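Local coordinates for protein regulator of chromosome condensation (Saccharomyces cerevisiae, PDB 3OF7) that acts as the guanine nucleotide exchange factor that promotes replacement of GDP by GTP on GSP1 and GSP2, and binds chromatin, at residues L58-L62 and S131-K135. Sequence-based numbering, arbitrary orientation.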
ATOM      1  N   LEU A  58     -17.560  -3.109  10.282  1.00 16.76           N
ATOM      2  CA  LEU A  58     -17.957  -1.766   9.854  1.00 16.93           C
ATOM      3  C   LEU A  58     -17.438  -0.735  10.851  1.00 17.18           C
ATOM      4  O   LEU A  58     -17.669  -0.859  12.049  1.00 17.11           O
ATOM      5  CB  LEU A  58     -19.479  -1.683   9.712  1.00 16.87           C
ATOM      6  CG  LEU A  58     -20.036  -0.325   9.280  1.00 17.31           C
ATOM      7  CD1 LEU A  58     -19.684  -0.031   7.821  1.00 17.03           C
ATOM      8  CD2 LEU A  58     -21.553  -0.288   9.495  1.00 17.97           C
ATOM      9  N   ASN A  59     -16.707   0.270  10.364  1.00 17.56           N
ATOM     10  CA  ASN A  59     -16.122   1.253  11.258  1.00 17.93           C
ATOM     11  C   ASN A  59     -17.152   2.336  11.585  1.00 18.39           C
ATOM     12  O   ASN A  59     -17.541   3.108  10.694  1.00 18.55           O
ATOM     13  CB  ASN A  59     -14.847   1.860  10.652  1.00 17.72           C
ATOM     14  CG  ASN A  59     -14.045   2.645  11.663  1.00 18.25           C
ATOM     15  OD1 ASN A  59     -14.587   3.495  12.373  1.00 17.99           O
ATOM     16  ND2 ASN A  59     -12.740   2.364  11.740  1.00 16.93           N
ATOM     17  N   PRO A  60     -17.602   2.393  12.863  1.00 18.66           N
ATOM     18  CA  PRO A  60     -18.680   3.322  13.214  1.00 19.01           C
ATOM     19  C   PRO A  60     -18.219   4.774  13.360  1.00 19.45           C
ATOM     20  O   PRO A  60     -19.055   5.668  13.459  1.00 19.73           O
ATOM     21  CB  PRO A  60     -19.192   2.778  14.551  1.00 19.28           C
ATOM     22  CG  PRO A  60     -17.989   2.145  15.185  1.00 19.04           C
ATOM     23  CD  PRO A  60     -17.106   1.649  14.041  1.00 18.41           C
ATOM     24  N   PHE A  61     -16.908   5.006  13.368  1.00 19.28           N
ATOM     25  CA  PHE A  61     -16.360   6.365  13.473  1.00 19.33           C
ATOM     26  C   PHE A  61     -16.212   7.042  12.105  1.00 18.80           C
ATOM     27  O   PHE A  61     -15.843   8.222  12.011  1.00 18.57           O
ATOM     28  CB  PHE A  61     -15.030   6.342  14.235  1.00 19.35           C
ATOM     29  CG  PHE A  61     -15.146   5.742  15.604  1.00 21.25           C
ATOM     30  CD1 PHE A  61     -15.805   6.435  16.624  1.00 22.04           C
ATOM     31  CD2 PHE A  61     -14.641   4.475  15.870  1.00 21.75           C
ATOM     32  CE1 PHE A  61     -15.943   5.874  17.895  1.00 22.46           C
ATOM     33  CE2 PHE A  61     -14.769   3.906  17.147  1.00 22.29           C
ATOM     34  CZ  PHE A  61     -15.419   4.613  18.158  1.00 22.92           C
ATOM     35  N   LEU A  62     -16.507   6.284  11.051  1.00 18.43           N
ATOM     36  CA  LEU A  62     -16.429   6.775   9.678  1.00 18.25           C
ATOM     37  C   LEU A  62     -17.740   6.535   8.938  1.00 18.61           C
ATOM     38  O   LEU A  62     -17.739   5.948   7.853  1.00 17.97           O
ATOM     39  CB  LEU A  62     -15.259   6.108   8.931  1.00 18.01           C
ATOM     40  CG  LEU A  62     -13.876   6.307   9.567  1.00 17.00           C
ATOM     41  CD1 LEU A  62     -12.848   5.331   8.975  1.00 15.67           C
ATOM     42  CD2 LEU A  62     -13.423   7.744   9.414  1.00 15.56           C
ATOM     43  N   SER A 131      -6.781   5.506  18.753  1.00 23.70           N
ATOM     44  CA  SER A 131      -7.609   4.412  18.242  1.00 22.97           C
ATOM     45  C   SER A 131      -8.947   4.883  17.654  1.00 22.65           C
ATOM     46  O   SER A 131      -9.702   4.079  17.094  1.00 22.38           O
ATOM     47  CB  SER A 131      -7.832   3.348  19.326  1.00 23.09           C
ATOM     48  OG  SER A 131      -8.556   3.873  20.424  1.00 24.00           O
ATOM     49  N   THR A 132      -9.234   6.175  17.776  1.00 21.78           N
ATOM     50  CA  THR A 132     -10.469   6.731  17.227  1.00 21.42           C
ATOM     51  C   THR A 132     -10.142   7.642  16.050  1.00 20.80           C
ATOM     52  O   THR A 132      -9.442   8.649  16.224  1.00 20.82           O
ATOM     53  CB  THR A 132     -11.302   7.491  18.295  1.00 21.57           C
ATOM     54  OG1 THR A 132     -11.578   6.618  19.400  1.00 21.87           O
ATOM     55  CG2 THR A 132     -12.637   7.990  17.702  1.00 21.66           C
ATOM     56  N   PRO A 133     -10.631   7.283  14.846  1.00 20.28           N
ATOM     57  CA  PRO A 133     -10.428   8.107  13.666  1.00 20.12           C
ATOM     58  C   PRO A 133     -10.948   9.510  13.910  1.00 19.97           C
ATOM     59  O   PRO A 133     -12.046   9.671  14.437  1.00 19.82           O
ATOM     60  CB  PRO A 133     -11.289   7.416  12.605  1.00 20.18           C
ATOM     61  CG  PRO A 133     -11.269   6.000  13.007  1.00 20.11           C
ATOM     62  CD  PRO A 133     -11.328   6.028  14.510  1.00 20.20           C
ATOM     63  N   ALA A 134     -10.151  10.505  13.543  1.00 19.95           N
ATOM     64  CA  ALA A 134     -10.548  11.903  13.691  1.00 20.01           C
ATOM     65  C   ALA A 134      -9.834  12.746  12.647  1.00 20.20           C
ATOM     66  O   ALA A 134      -8.801  12.331  12.100  1.00 20.07           O
ATOM     67  CB  ALA A 134     -10.240  12.410  15.114  1.00 19.69           C
ATOM     68  N   LYS A 135     -10.368  13.940  12.389  1.00 20.40           N
ATOM     69  CA  LYS A 135      -9.818  14.819  11.367  1.00 20.77           C
ATOM     70  C   LYS A 135      -8.601  15.576  11.858  1.00 20.78           C
ATOM     71  O   LYS A 135      -8.576  16.058  12.992  1.00 21.06           O
ATOM     72  CB  LYS A 135     -10.867  15.816  10.877  1.00 20.81           C
ATOM     73  CG  LYS A 135     -11.937  15.206   9.974  1.00 21.90           C
ATOM     74  CD  LYS A 135     -12.996  16.221   9.552  1.00 23.13           C
ATOM     75  CE  LYS A 135     -14.044  16.435  10.646  1.00 24.73           C
ATOM     76  NZ  LYS A 135     -15.091  17.430  10.243  1.00 25.38           N
TER
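Two neighbouring blades of the RCC1-like beta-propeller meet where Phe-61 and Leu-62, on a turn just past strand 56-58, pack against Thr-132 and Pro-133, which lead into strand 134-135, an edge strand of the next sheet. Pro-133 is central to the contact, its compact, apolar ring crossing the Phe-61 side chain at about a right angle. CD and CG lie against CB of Phe-61, CD at 3.7 Å, and CG also reaches the amide of Asn-59. CB of Pro-133 meets CD2 of Leu-62 at 3.9 Å; the branched end of this leucine also touches Trp-89 and Trp-91 of strand 88-92. The flat apolar ring of Phe-61 gives the Thr-132 methyl a face to rest on, CG2 standing 4.0 Å from the ring centroid and 21° off the normal, a CH-pi contact. CG2 is anti to the backbone N (OG1 chi1 -56°), while OG1 turns elsewhere to hydrogen-bond Glu-128 O; a branched threonine can thus serve both surroundings at once. CG of Pro-60 lies over the opposite face, offset toward the rim. In the propeller the loop after edge strand 56-58, within RCC1 repeat 1, packs on the end of repeat 2, and Trp-91 touches Pro-133 too. Asn-59 suits the start of the type I turn: its OD1 accepts Phe-61 N at 2.9 Å in the carbonyl plane, an Asx turn, and ND2 of this buried residue hydrogen-bonds Gly-43 O.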